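Local coordinates for DNA replication and repair protein RecF (Caldanaerobacter subterraneus subsp. tengcongensis, PDB 5Z69) that binds ATP as an ABC-type ATPase, and probably single-stranded DNA, as a recombination mediator of the RecFOR DNA-repair pathway, at residues Tyr162-Leu166 and Thr267-His272; Asp16-Asn20 and Glu66-Glu72; Ile148-Asp152 and Ile308-Thr313; Gly31-Gly37 and Gln344-Thr350; Lys174-Glu178 and Leu262-Ser266. One frame throughout, in Å; residues are numbered along the deposited sequence.

Contact 1 (Tyr162-Leu166 and Thr267-His272)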
# COMPACT_ATOMS: atom_id res chain seq x y z
N TYR A 162 -1.44 7.84 21.94
CA TYR A 162 -1.02 6.69 21.14
C TYR A 162 0.50 6.55 21.18
O TYR A 162 1.02 5.46 21.44
CB TYR A 162 -1.50 6.81 19.69
CG TYR A 162 -1.01 5.70 18.78
CD1 TYR A 162 -1.68 4.49 18.69
CD2 TYR A 162 0.12 5.88 18.00
CE1 TYR A 162 -1.21 3.46 17.85
CE2 TYR A 162 0.60 4.88 17.16
CZ TYR A 162 -0.07 3.66 17.09
OH TYR A 162 0.42 2.67 16.24
N ASN A 163 1.22 7.65 20.95
CA ASN A 163 2.68 7.57 20.88
C ASN A 163 3.26 7.18 22.23
O ASN A 163 4.31 6.52 22.29
CB ASN A 163 3.30 8.89 20.44
CG ASN A 163 3.01 9.22 19.00
OD1 ASN A 163 2.55 8.38 18.23
ND2 ASN A 163 3.29 10.47 18.62
N LYS A 164 2.58 7.59 23.29
CA LYS A 164 3.00 7.28 24.66
C LYS A 164 2.86 5.79 24.94
O LYS A 164 3.78 5.14 25.44
CB LYS A 164 2.17 8.08 25.67
CG LYS A 164 2.63 7.97 27.12
CD LYS A 164 2.03 9.10 27.96
N THR A 165 1.70 5.25 24.59
CA THR A 165 1.44 3.82 24.73
C THR A 165 2.35 2.98 23.83
O THR A 165 2.84 1.92 24.22
CB THR A 165 -0.03 3.50 24.41
OG1 THR A 165 -0.86 4.24 25.31
CG2 THR A 165 -0.31 2.03 24.57
N LEU A 166 2.58 3.46 22.62
CA LEU A 166 3.50 2.79 21.72
C LEU A 166 4.89 2.71 22.33
O LEU A 166 5.54 1.65 22.32
CB LEU A 166 3.54 3.53 20.39
CG LEU A 166 4.53 2.96 19.38
CD1 LEU A 166 4.13 1.54 19.01
CD2 LEU A 166 4.60 3.83 18.12
N THR A 267 7.15 -2.10 16.80
CA THR A 267 5.76 -2.48 16.59
C THR A 267 5.41 -2.23 15.14
O THR A 267 5.33 -1.07 14.74
CB THR A 267 4.80 -1.66 17.51
OG1 THR A 267 5.16 -1.87 18.87
CG2 THR A 267 3.35 -2.08 17.30
N GLN A 268 5.20 -3.28 14.34
CA GLN A 268 4.92 -3.03 12.92
C GLN A 268 3.44 -2.69 12.66
O GLN A 268 3.10 -2.20 11.58
CB GLN A 268 5.36 -4.24 12.04
CG GLN A 268 4.28 -5.19 11.67
CD GLN A 268 3.44 -4.82 10.44
OE1 GLN A 268 2.32 -5.28 10.34
NE2 GLN A 268 3.96 -4.00 9.54
N VAL A 269 2.58 -2.90 13.65
CA VAL A 269 1.16 -2.64 13.46
C VAL A 269 0.70 -1.29 14.03
O VAL A 269 0.82 -1.05 15.22
CB VAL A 269 0.29 -3.73 14.10
CG1 VAL A 269 -1.17 -3.33 14.06
CG2 VAL A 269 0.48 -5.09 13.38
N GLY A 270 0.13 -0.43 13.20
CA GLY A 270 -0.53 0.75 13.72
C GLY A 270 -0.40 1.97 12.83
O GLY A 270 0.27 1.92 11.79
N PRO A 271 -1.05 3.09 13.24
CA PRO A 271 -1.02 4.38 12.55
C PRO A 271 0.38 4.86 12.19
O PRO A 271 0.53 5.57 11.20
CB PRO A 271 -1.67 5.34 13.56
CG PRO A 271 -2.61 4.50 14.33
CD PRO A 271 -2.08 3.07 14.30
N HIS A 272 1.39 4.47 12.97
CA HIS A 272 2.75 4.96 12.76
C HIS A 272 3.47 4.27 11.60
O HIS A 272 4.65 4.57 11.34
CB HIS A 272 3.58 4.80 14.04
CG HIS A 272 3.74 3.38 14.47
ND1 HIS A 272 2.70 2.65 15.02
CD2 HIS A 272 4.80 2.54 14.40
CE1 HIS A 272 3.12 1.43 15.29
NE2 HIS A 272 4.39 1.34 14.93
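Tyr162 points from helix 153-177 into the loop that joins helix 258-264 to strand 275-280, a helix-against-loop packing within the helical part of RecF. With CG anti to the backbone N (chi1 175°), its ring stretches across to the loop, and OH meets His272 ND1 at 2.6 Å, a hydrogen bond in the plane of the imidazole. Pro271 lies over one face of the phenol, its CG 4.2 Å from the ring centroid in a CH-pi contact shifted toward the rim. The same hydroxyl comes within 3.3 Å of Gly270 CA, where any side chain would collide with it. One helical turn on, Leu166 sends its two methyls to different partners. CD1 packs on Thr267, whose OG1 is hydrogen-bonded to Asn170 and Arg169 of helix 153-177. CD2 sits over the centre of the imidazole, 3.8 Å from the centroid of the His272 ring. Both nitrogens of that ring are engaged, for His272 NE2 donates within the loop to Thr267 O at 2.6 Å.

Contact 2 (Asp16-Asn20 and Glu66-Glu72). With AGS (phosphothiophosphoric acid-adenylate ester), chain C.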
# COMPACT_ATOMS: atom_id res chain seq x y z
N ASP A 16 14.98 37.56 19.32
CA ASP A 16 16.16 37.75 20.15
C ASP A 16 17.03 36.48 20.10
O ASP A 16 16.59 35.42 20.51
CB ASP A 16 15.72 38.07 21.59
CG ASP A 16 16.88 38.36 22.52
OD1 ASP A 16 18.03 38.55 22.03
OD2 ASP A 16 16.64 38.40 23.76
N ASN A 17 18.26 36.61 19.59
CA ASN A 17 19.16 35.45 19.38
C ASN A 17 18.54 34.35 18.54
O ASN A 17 18.83 33.16 18.73
CB ASN A 17 19.61 34.84 20.71
CG ASN A 17 20.48 35.77 21.52
OD1 ASN A 17 21.19 36.61 20.97
ND2 ASN A 17 20.43 35.63 22.84
N PHE A 18 17.66 34.72 17.61
CA PHE A 18 17.07 33.70 16.77
C PHE A 18 17.89 33.57 15.49
O PHE A 18 18.00 34.52 14.73
CB PHE A 18 15.60 34.02 16.44
CG PHE A 18 14.90 32.88 15.75
CD1 PHE A 18 14.24 31.91 16.49
CD2 PHE A 18 14.94 32.76 14.37
CE1 PHE A 18 13.59 30.85 15.86
CE2 PHE A 18 14.29 31.69 13.73
CZ PHE A 18 13.62 30.73 14.48
N ARG A 19 18.49 32.39 15.29
CA ARG A 19 19.34 32.14 14.12
C ARG A 19 20.37 33.28 13.93
O ARG A 19 21.03 33.68 14.88
CB ARG A 19 18.48 31.97 12.86
CG ARG A 19 17.58 30.73 12.84
CD ARG A 19 18.34 29.44 12.47
NE ARG A 19 17.42 28.38 12.08
CZ ARG A 19 17.79 27.16 11.68
NH1 ARG A 19 19.06 26.81 11.62
NH2 ARG A 19 16.87 26.27 11.34
N ASN A 20 20.48 33.80 12.71
CA ASN A 20 21.36 34.91 12.40
C ASN A 20 20.63 36.25 12.52
O ASN A 20 21.20 37.29 12.19
CB ASN A 20 21.94 34.76 10.98
CG ASN A 20 20.96 35.20 9.89
OD1 ASN A 20 19.75 34.93 9.97
ND2 ASN A 20 21.47 35.92 8.90
N GLU A 66 19.40 24.25 17.20
CA GLU A 66 19.93 24.85 15.98
C GLU A 66 19.38 26.24 15.72
O GLU A 66 19.97 26.99 14.94
CB GLU A 66 19.62 23.97 14.77
CG GLU A 66 20.24 22.58 14.82
CD GLU A 66 19.85 21.79 13.57
OE1 GLU A 66 20.15 22.27 12.45
OE2 GLU A 66 19.19 20.74 13.71
N LEU A 67 18.26 26.60 16.35
CA LEU A 67 17.70 27.94 16.15
C LEU A 67 18.35 28.98 17.05
O LEU A 67 18.15 30.21 16.87
CB LEU A 67 16.19 27.95 16.41
CG LEU A 67 15.34 26.87 15.76
CD1 LEU A 67 13.89 27.31 15.71
CD2 LEU A 67 15.85 26.55 14.39
N VAL A 68 19.10 28.52 18.05
CA VAL A 68 19.79 29.47 18.92
C VAL A 68 20.95 30.11 18.16
O VAL A 68 21.74 29.40 17.52
CB VAL A 68 20.35 28.82 20.22
CG1 VAL A 68 21.03 29.88 21.09
CG2 VAL A 68 19.26 28.09 21.00
N LYS A 69 21.05 31.44 18.21
CA LYS A 69 22.19 32.16 17.64
C LYS A 69 23.49 31.53 18.15
O LYS A 69 23.59 31.24 19.34
CB LYS A 69 22.13 33.64 18.01
CG LYS A 69 23.34 34.46 17.59
CD LYS A 69 23.32 35.82 18.27
CE LYS A 69 24.58 36.63 18.02
NZ LYS A 69 24.47 37.95 18.74
N PHE A 70 24.43 31.28 17.23
CA PHE A 70 25.71 30.65 17.56
C PHE A 70 26.36 31.31 18.78
O PHE A 70 26.53 32.53 18.85
CB PHE A 70 26.67 30.69 16.36
CG PHE A 70 26.17 29.93 15.14
CD1 PHE A 70 25.36 28.81 15.29
CD2 PHE A 70 26.51 30.34 13.86
CE1 PHE A 70 24.91 28.12 14.17
CE2 PHE A 70 26.05 29.65 12.75
CZ PHE A 70 25.25 28.54 12.91
N ASP A 71 26.70 30.46 19.75
CA ASP A 71 27.36 30.84 21.00
C ASP A 71 26.48 31.55 22.02
O ASP A 71 26.98 32.07 23.02
CB ASP A 71 28.58 31.72 20.72
CG ASP A 71 29.81 30.91 20.44
OD1 ASP A 71 30.92 31.36 20.84
OD2 ASP A 71 29.68 29.82 19.84
N GLU A 72 25.17 31.58 21.80
CA GLU A 72 24.29 32.17 22.80
C GLU A 72 23.67 31.05 23.61
O GLU A 72 23.85 29.90 23.28
CB GLU A 72 23.24 33.06 22.15
CG GLU A 72 23.83 34.25 21.43
CD GLU A 72 24.57 35.22 22.36
OE1 GLU A 72 25.45 35.97 21.86
OE2 GLU A 72 24.26 35.26 23.58
PG AGS C . 15.84 31.33 1.86
S1G AGS C . 14.28 32.33 1.22
O2G AGS C . 16.90 31.23 0.71
O3G AGS C . 15.34 29.89 2.18
PB AGS C . 17.89 32.75 3.19
O1B AGS C . 17.78 34.21 3.47
O2B AGS C . 18.58 32.49 1.84
O3B AGS C . 16.45 32.02 3.15
PA AGS C . 18.40 31.80 5.79
O1A AGS C . 17.25 32.73 6.17
O2A AGS C . 18.19 30.32 5.89
O3A AGS C . 18.85 32.11 4.29
O5' AGS C . 19.68 32.18 6.59
C5' AGS C . 20.45 31.17 7.17
C4' AGS C . 21.77 31.83 7.45
O4' AGS C . 21.91 31.99 8.88
C3' AGS C . 22.97 31.02 6.98
O3' AGS C . 24.02 31.89 6.55
C2' AGS C . 23.31 30.19 8.22
O2' AGS C . 24.70 29.85 8.29
C1' AGS C . 22.94 31.14 9.36
N9 AGS C . 22.46 30.46 10.56
C8 AGS C . 21.68 29.34 10.63
N7 AGS C . 21.43 28.94 11.85
C5 AGS C . 22.09 29.86 12.64
C6 AGS C . 22.23 30.00 14.04
N6 AGS C . 21.66 29.17 14.92
N1 AGS C . 22.98 31.03 14.50
C2 AGS C . 23.54 31.86 13.62
N3 AGS C . 23.49 31.83 12.29
C4 AGS C . 22.74 30.80 11.86
O HOH W 1 22.23 37.14 24.78
O HOH W 2 19.50 24.04 10.86
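Arg19 and Leu67 join two loops into the adenine pocket of an ABC-type P-loop ATPase, where the adenine of the bound nucleotide analogue AGS is read by backbone atoms of 66-70 and by the Arg19 side chain. Two backbone bonds tie the loops together: Arg19 N donates to Leu67 O at 2.7 Å, almost straight at 170°, and Lys69 N donates to Asn17 O at 2.9 Å. The exocyclic N6 of AGS gives bonds to two carbonyls, Val68 O at 2.6 Å and Glu66 O at 2.8 Å, while N1 of AGS accepts from Phe70 N. Bent at chi2 (-79°), the Arg19 chain turns its guanidinium so that AGS N7 lies at the group's edge, in its plane, 3.2 Å from Arg19 NH1, and Leu67 CD2 covers one face. Glu48 takes NE in a salt bridge, Ser62 receives NH2, and a water links NH1 to Glu66 OE1; Glu66 OE2 is hydrogen-bonded to Lys63 N. A leucine in place of Arg19 would probably leave N7 of the adenine without its donor and Glu48 without its countercharge. Phe18, alongside Leu67, brings CE1 to Leu67 CD1. At the outer end, where Lys69 to Glu72 form a type II turn, a second water accepts from Asn17 ND2 at 3.0 Å and donates to Glu72 OE2 at the same distance.

Contact 3 (Ile148-Asp152 and Ile308-Thr313)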
# COMPACT_ATOMS: atom_id res chain seq x y z
N ILE A 148 -3.91 17.75 10.66
CA ILE A 148 -5.09 17.43 11.46
C ILE A 148 -5.03 17.99 12.88
O ILE A 148 -6.01 18.56 13.35
CB ILE A 148 -5.32 15.93 11.55
CG1 ILE A 148 -5.49 15.34 10.12
CG2 ILE A 148 -6.55 15.66 12.43
CD1 ILE A 148 -5.57 13.83 10.06
N SER A 149 -3.88 17.83 13.55
CA SER A 149 -3.66 18.29 14.90
C SER A 149 -3.92 19.79 15.04
O SER A 149 -4.46 20.23 16.04
CB SER A 149 -2.24 17.95 15.36
OG SER A 149 -2.04 16.55 15.35
N VAL A 150 -3.54 20.55 14.02
CA VAL A 150 -3.75 21.99 14.06
C VAL A 150 -5.24 22.30 14.18
O VAL A 150 -5.64 23.22 14.89
CB VAL A 150 -3.16 22.69 12.81
CG1 VAL A 150 -3.76 24.10 12.65
CG2 VAL A 150 -1.63 22.78 12.95
N ILE A 151 -6.07 21.52 13.50
CA ILE A 151 -7.47 21.88 13.51
C ILE A 151 -8.29 21.04 14.48
O ILE A 151 -9.42 21.39 14.78
CB ILE A 151 -8.06 21.83 12.08
CG1 ILE A 151 -8.11 20.43 11.52
CG2 ILE A 151 -7.18 22.64 11.15
CD1 ILE A 151 -8.53 20.42 10.05
N ASP A 152 -7.71 19.99 15.03
CA ASP A 152 -8.51 19.04 15.83
C ASP A 152 -7.75 18.60 17.08
O ASP A 152 -6.90 17.70 17.04
CB ASP A 152 -8.92 17.83 14.96
CG ASP A 152 -9.77 16.79 15.71
OD1 ASP A 152 -10.24 15.83 15.06
OD2 ASP A 152 -9.96 16.91 16.94
N ILE A 308 -9.29 23.53 3.65
CA ILE A 308 -9.82 22.74 4.76
C ILE A 308 -9.60 23.48 6.11
O ILE A 308 -10.49 23.52 6.96
CB ILE A 308 -9.17 21.33 4.78
CG1 ILE A 308 -9.56 20.57 3.50
CG2 ILE A 308 -9.61 20.54 6.01
CD1 ILE A 308 -8.83 19.23 3.29
N LEU A 309 -8.44 24.09 6.29
CA LEU A 309 -8.16 24.80 7.55
C LEU A 309 -9.18 25.95 7.77
O LEU A 309 -9.76 26.07 8.86
CB LEU A 309 -6.70 25.31 7.57
CG LEU A 309 -6.22 26.28 8.67
CD1 LEU A 309 -6.74 25.86 9.99
CD2 LEU A 309 -4.68 26.34 8.76
N GLU A 310 -9.42 26.77 6.75
CA GLU A 310 -10.40 27.86 6.88
C GLU A 310 -11.80 27.37 7.22
O GLU A 310 -12.48 27.92 8.09
CB GLU A 310 -10.48 28.66 5.59
CG GLU A 310 -9.20 29.33 5.22
CD GLU A 310 -9.39 30.31 4.08
OE1 GLU A 310 -9.30 29.86 2.91
OE2 GLU A 310 -9.65 31.50 4.35
N GLU A 311 -12.24 26.33 6.52
CA GLU A 311 -13.58 25.79 6.70
C GLU A 311 -13.73 25.15 8.08
O GLU A 311 -14.74 25.34 8.74
CB GLU A 311 -13.90 24.77 5.60
CG GLU A 311 -14.95 25.24 4.62
CD GLU A 311 -16.35 25.28 5.22
OE1 GLU A 311 -16.60 24.55 6.21
OE2 GLU A 311 -17.20 26.04 4.70
N GLU A 312 -12.74 24.38 8.51
CA GLU A 312 -12.84 23.72 9.80
C GLU A 312 -12.72 24.68 10.99
O GLU A 312 -13.40 24.50 12.00
CB GLU A 312 -11.79 22.61 9.92
CG GLU A 312 -12.00 21.48 8.91
CD GLU A 312 -13.32 20.74 9.12
OE1 GLU A 312 -13.72 20.57 10.30
OE2 GLU A 312 -13.95 20.35 8.12
N THR A 313 -11.88 25.71 10.90
CA THR A 313 -11.70 26.59 12.06
C THR A 313 -12.57 27.84 12.05
O THR A 313 -12.72 28.50 13.09
CB THR A 313 -10.25 27.06 12.20
OG1 THR A 313 -9.88 27.83 11.05
CG2 THR A 313 -9.31 25.85 12.35
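Leu309 O, in the helical residue whose CD1 meets Ile151 across the contact, is gripped by two donors from Thr313: OG1 at 2.8 Å and the backbone N at 3.0 Å, reaching the carbonyl from opposite faces of its plane. The hydroxyl, also hydrogen-bonded to Glu315 N, thereby folds back on its own helix, and the methyl CG2 of Thr313 is left to face the neighbouring helix, 4.0 Å from Ile151 CG2. No hydrogen bond spans the two segments; what joins them is apolar. Ile151 carries most of it, since its two branches part company. With CG1 between the backbone N and the carbonyl carbon (chi1 67°), the long branch carries CD1 to the aliphatic part of Glu312, 3.8 Å from CG, and near Ile308 CG2. The short branch, CG2, presses on Leu309 CD1 at 3.5 Å, a close methyl-to-methyl contact, while Val150 CG1 touches the same leucine methyl more loosely at 4.4 Å. Glu312 thus lends only its methylenes here: its carboxylate forms a salt bridge with Lys210 of helix 186-222. That helix also covers Ile308, and Leu121 lies against both Val150 and Thr313. Ile151, set among Ile308, Leu309, Glu312 and Thr313, makes a single knob-into-hole contact between two helices, near the C-terminal ends of 137-151 and 291-313.

Contact 4 (Gly31-Gly37 and Gln344-Thr350)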
# COMPACT_ATOMS: atom_id res chain seq x y z
N GLY A 31 -1.98 42.83 4.15
CA GLY A 31 -1.72 42.42 2.78
C GLY A 31 -0.37 41.76 2.66
O GLY A 31 0.02 40.99 3.53
N VAL A 32 0.35 42.08 1.59
CA VAL A 32 1.62 41.43 1.27
C VAL A 32 2.79 42.10 1.99
O VAL A 32 3.06 43.29 1.80
CB VAL A 32 1.87 41.43 -0.26
CG1 VAL A 32 3.23 40.88 -0.60
CG2 VAL A 32 0.75 40.65 -1.00
N ASN A 33 3.48 41.33 2.83
CA ASN A 33 4.72 41.79 3.43
C ASN A 33 5.86 41.14 2.65
O ASN A 33 6.11 39.95 2.79
CB ASN A 33 4.79 41.42 4.92
CG ASN A 33 3.72 42.15 5.75
OD1 ASN A 33 4.03 43.01 6.55
ND2 ASN A 33 2.45 41.79 5.55
N LEU A 34 6.53 41.93 1.81
CA LEU A 34 7.61 41.44 0.97
C LEU A 34 8.91 41.42 1.77
O LEU A 34 9.34 42.45 2.27
CB LEU A 34 7.75 42.30 -0.29
CG LEU A 34 8.54 41.80 -1.51
CD1 LEU A 34 9.99 42.22 -1.43
CD2 LEU A 34 8.42 40.30 -1.69
N ILE A 35 9.51 40.25 1.91
CA ILE A 35 10.82 40.16 2.55
C ILE A 35 11.84 39.71 1.52
O ILE A 35 11.79 38.58 1.05
CB ILE A 35 10.79 39.19 3.72
CG1 ILE A 35 9.76 39.65 4.75
CG2 ILE A 35 12.18 39.06 4.34
CD1 ILE A 35 9.06 38.51 5.44
N TYR A 36 12.75 40.60 1.15
CA TYR A 36 13.69 40.28 0.08
C TYR A 36 15.14 40.54 0.49
O TYR A 36 15.42 41.33 1.39
CB TYR A 36 13.36 41.07 -1.19
CG TYR A 36 13.88 42.49 -1.18
CD1 TYR A 36 13.21 43.50 -0.50
CD2 TYR A 36 15.05 42.82 -1.87
CE1 TYR A 36 13.69 44.80 -0.49
CE2 TYR A 36 15.54 44.10 -1.87
CZ TYR A 36 14.86 45.09 -1.18
OH TYR A 36 15.37 46.37 -1.19
N GLY A 37 16.05 39.88 -0.20
CA GLY A 37 17.46 40.03 0.07
C GLY A 37 18.22 38.94 -0.64
O GLY A 37 17.62 37.97 -1.13
N GLN A 344 -3.29 38.39 5.17
CA GLN A 344 -1.94 38.89 5.40
C GLN A 344 -0.99 37.80 4.88
O GLN A 344 -1.18 36.63 5.17
CB GLN A 344 -1.67 39.19 6.88
CG GLN A 344 -0.28 39.77 7.11
CD GLN A 344 0.07 39.90 8.59
OE1 GLN A 344 -0.18 38.99 9.38
NE2 GLN A 344 0.66 41.03 8.96
N SER A 345 0.01 38.18 4.08
CA SER A 345 0.98 37.20 3.61
C SER A 345 2.40 37.69 3.82
O SER A 345 2.65 38.88 3.91
CB SER A 345 0.76 36.87 2.11
OG SER A 345 0.81 38.05 1.32
N PHE A 346 3.32 36.74 3.92
CA PHE A 346 4.73 37.02 4.04
C PHE A 346 5.40 36.32 2.89
O PHE A 346 5.35 35.09 2.80
CB PHE A 346 5.28 36.56 5.41
CG PHE A 346 4.74 37.38 6.56
CD1 PHE A 346 5.47 38.45 7.06
CD2 PHE A 346 3.50 37.09 7.12
CE1 PHE A 346 4.96 39.23 8.11
CE2 PHE A 346 2.97 37.87 8.16
CZ PHE A 346 3.71 38.95 8.65
N ILE A 347 6.00 37.09 2.00
CA ILE A 347 6.60 36.53 0.80
C ILE A 347 8.10 36.83 0.73
O ILE A 347 8.52 37.99 0.81
CB ILE A 347 5.91 37.08 -0.48
CG1 ILE A 347 4.43 36.71 -0.49
CG2 ILE A 347 6.57 36.49 -1.73
CD1 ILE A 347 3.66 37.29 -1.69
N THR A 348 8.91 35.78 0.58
CA THR A 348 10.34 35.98 0.46
C THR A 348 10.74 36.01 -1.00
O THR A 348 10.19 35.29 -1.84
CB THR A 348 11.16 34.89 1.20
OG1 THR A 348 10.84 33.61 0.66
CG2 THR A 348 10.85 34.90 2.69
N HIS A 349 11.71 36.87 -1.31
CA HIS A 349 12.18 36.97 -2.68
C HIS A 349 13.61 37.52 -2.72
O HIS A 349 14.16 37.91 -1.70
CB HIS A 349 11.24 37.85 -3.51
CG HIS A 349 11.29 37.58 -4.98
ND1 HIS A 349 11.44 36.31 -5.49
CD2 HIS A 349 11.20 38.41 -6.05
CE1 HIS A 349 11.45 36.37 -6.81
NE2 HIS A 349 11.31 37.63 -7.18
N THR A 350 14.18 37.53 -3.92
CA THR A 350 15.50 38.07 -4.19
C THR A 350 15.46 39.58 -4.46
O THR A 350 16.37 40.31 -4.08
CB THR A 350 16.13 37.34 -5.41
OG1 THR A 350 16.54 36.03 -5.00
CG2 THR A 350 17.34 38.09 -5.94
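Strands 32-36 and 345-349 run parallel at 25°, joined in register by alternating backbone bonds from Ser345 N to Gly31 O at one end to Gly37 N to His349 O at the other; Ile35 N to Ile347 O is 2.7 Å. On one face, Val32 CG1 meets Ile347 CD1 at 3.8 Å, and Leu34 CD2 lies against Ile347 O at 3.4 Å. On the other, the amide of Asn33 stacks on the Phe346 ring, their planes 21° apart, and Ile35 CD1 reaches that ring's edge, 3.9 Å from Phe346 CD1. Asn33 OD1 accepts from Cys29 N, while ND2 makes a weak bond to Ser345 O at 3.3 Å. A valine here, lacking the amide, would probably leave Cys29 N without its acceptor and the Phe346 ring without its stacking partner. Gly37 opens the predicted ATP-binding loop, and Thr348 touches the nucleotide. Within the mixed sheet this pair lies between strands 318-321 and 359-364, with helix 43-55 packed on Ile35 and Thr348.

Contact 5 (Lys174-Glu178 and Leu262-Ser266)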
# COMPACT_ATOMS: atom_id res chain seq x y z
N LYS A 174 11.61 -4.80 24.75
CA LYS A 174 12.99 -4.91 25.23
C LYS A 174 13.08 -5.73 26.51
O LYS A 174 13.90 -6.63 26.63
CB LYS A 174 13.61 -3.54 25.49
CG LYS A 174 14.46 -2.99 24.37
CD LYS A 174 13.69 -1.99 23.53
CE LYS A 174 14.59 -1.35 22.47
NZ LYS A 174 13.89 -0.28 21.71
N LYS A 175 12.21 -5.40 27.46
CA LYS A 175 12.19 -6.06 28.76
C LYS A 175 11.80 -7.54 28.64
O LYS A 175 12.31 -8.38 29.38
CB LYS A 175 11.23 -5.33 29.71
CG LYS A 175 11.42 -5.66 31.18
CD LYS A 175 12.79 -5.25 31.67
CE LYS A 175 13.04 -3.76 31.47
NZ LYS A 175 14.33 -3.32 32.08
N ILE A 176 10.90 -7.84 27.72
CA ILE A 176 10.53 -9.23 27.45
C ILE A 176 11.67 -9.98 26.78
O ILE A 176 11.94 -11.13 27.11
CB ILE A 176 9.27 -9.31 26.58
CG1 ILE A 176 8.09 -8.66 27.30
CG2 ILE A 176 8.96 -10.75 26.22
CD1 ILE A 176 6.94 -8.33 26.41
N LYS A 177 12.35 -9.32 25.84
CA LYS A 177 13.49 -9.91 25.14
C LYS A 177 14.69 -10.08 26.06
O LYS A 177 15.35 -11.13 26.05
CB LYS A 177 13.88 -9.03 23.94
CG LYS A 177 14.96 -9.60 23.04
CD LYS A 177 14.37 -10.59 22.05
CE LYS A 177 15.23 -10.71 20.79
NZ LYS A 177 15.45 -9.40 20.12
N GLU A 178 14.98 -9.06 26.86
CA GLU A 178 16.13 -9.06 27.76
C GLU A 178 15.99 -10.09 28.87
O GLU A 178 16.95 -10.38 29.59
CB GLU A 178 16.34 -7.67 28.38
CG GLU A 178 16.99 -6.66 27.44
CD GLU A 178 18.50 -6.73 27.44
OE1 GLU A 178 19.14 -5.75 26.98
OE2 GLU A 178 19.06 -7.75 27.89
N LEU A 262 9.23 -8.92 18.64
CA LEU A 262 10.31 -9.30 19.54
C LEU A 262 11.64 -9.34 18.80
O LEU A 262 12.69 -9.06 19.38
CB LEU A 262 10.02 -10.66 20.18
CG LEU A 262 8.99 -10.54 21.29
CD1 LEU A 262 8.59 -11.91 21.75
CD2 LEU A 262 9.55 -9.72 22.45
N LYS A 263 11.60 -9.68 17.52
CA LYS A 263 12.82 -9.75 16.73
C LYS A 263 13.38 -8.37 16.44
O LYS A 263 14.58 -8.14 16.56
CB LYS A 263 12.58 -10.49 15.42
CG LYS A 263 13.76 -10.44 14.49
CD LYS A 263 13.46 -11.14 13.17
CE LYS A 263 13.22 -12.64 13.33
NZ LYS A 263 11.77 -13.01 13.41
N TYR A 264 12.51 -7.44 16.06
CA TYR A 264 12.95 -6.12 15.65
C TYR A 264 12.92 -5.11 16.79
O TYR A 264 13.40 -3.98 16.64
CB TYR A 264 12.11 -5.63 14.47
CG TYR A 264 12.46 -6.33 13.18
CD1 TYR A 264 13.47 -5.85 12.37
CD2 TYR A 264 11.78 -7.49 12.79
CE1 TYR A 264 13.81 -6.50 11.20
CE2 TYR A 264 12.11 -8.14 11.62
CZ TYR A 264 13.12 -7.64 10.83
OH TYR A 264 13.46 -8.27 9.66
N LEU A 265 12.37 -5.52 17.93
CA LEU A 265 12.16 -4.63 19.06
C LEU A 265 11.41 -3.36 18.62
O LEU A 265 11.79 -2.25 18.97
CB LEU A 265 13.49 -4.28 19.72
CG LEU A 265 14.22 -5.40 20.49
CD1 LEU A 265 15.51 -4.85 21.10
CD2 LEU A 265 13.34 -6.02 21.58
N SER A 266 10.35 -3.56 17.83
CA SER A 266 9.48 -2.46 17.40
C SER A 266 8.07 -2.98 17.16
O SER A 266 7.82 -4.18 17.28
CB SER A 266 10.01 -1.79 16.13
OG SER A 266 9.85 -2.67 15.03
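Lys177 supplies the polar link of this contact: its NZ donates to Leu262 O at 2.9 Å, the ammonium nitrogen lying 17° from the carbonyl plane. The chain leaves the helix with CG anti to the backbone N (chi1 -174°), then bends at chi2 and again at chi4, which curls the ammonium group onto the other helix. Leu262 O lies in the last turn of helix 258-264, whose C-terminal end would probably favour the ammonium group. The apolar contacts gather around two leucines. Leu265, the first residue to leave the helix and positive in phi, spreads its methyls over the opposing turn: CD1 lies 3.9 Å from Lys174 CE, and CD2 is at the same distance from Lys177 CB, so both lysines contribute their aliphatic stems. Leu262 CD2 meets Ile176 CG2 at 4.0 Å, their side chains roughly at right angles. Glu183, in the loop beyond, touches both Ile176 and Leu262. The whole lies at the surface, where the C-terminal end of helix 153-177 rests on the end of helix 258-264; on that helix Tyr264 OH is hydrogen-bonded to Glu228 of the second subunit.

Contacts 2 and 4, with centres 22 Å apart, lie around the nucleotide, and their segments alternate along the chain. Contacts 1 and 5 belong to the helical part: they share helix 153-177, have centres 15 Å apart, adjoin in sequence at residues 266 and 267, and both touch the second subunit. Contact 3 sits between these groups, about 9 Å at nearest atoms from both contact 1 and contact 4, on helix 137-151, which leads into helix 153-177. Contact 2 closes before contacts 3, 1 and 5 open; these three fall within the span bridged by contact 4, contact 5 innermost. Contacts 4 and 5, 51 Å apart between centres, thus set the nucleotide site and the subunit-contacting helices at distant ends of the molecule.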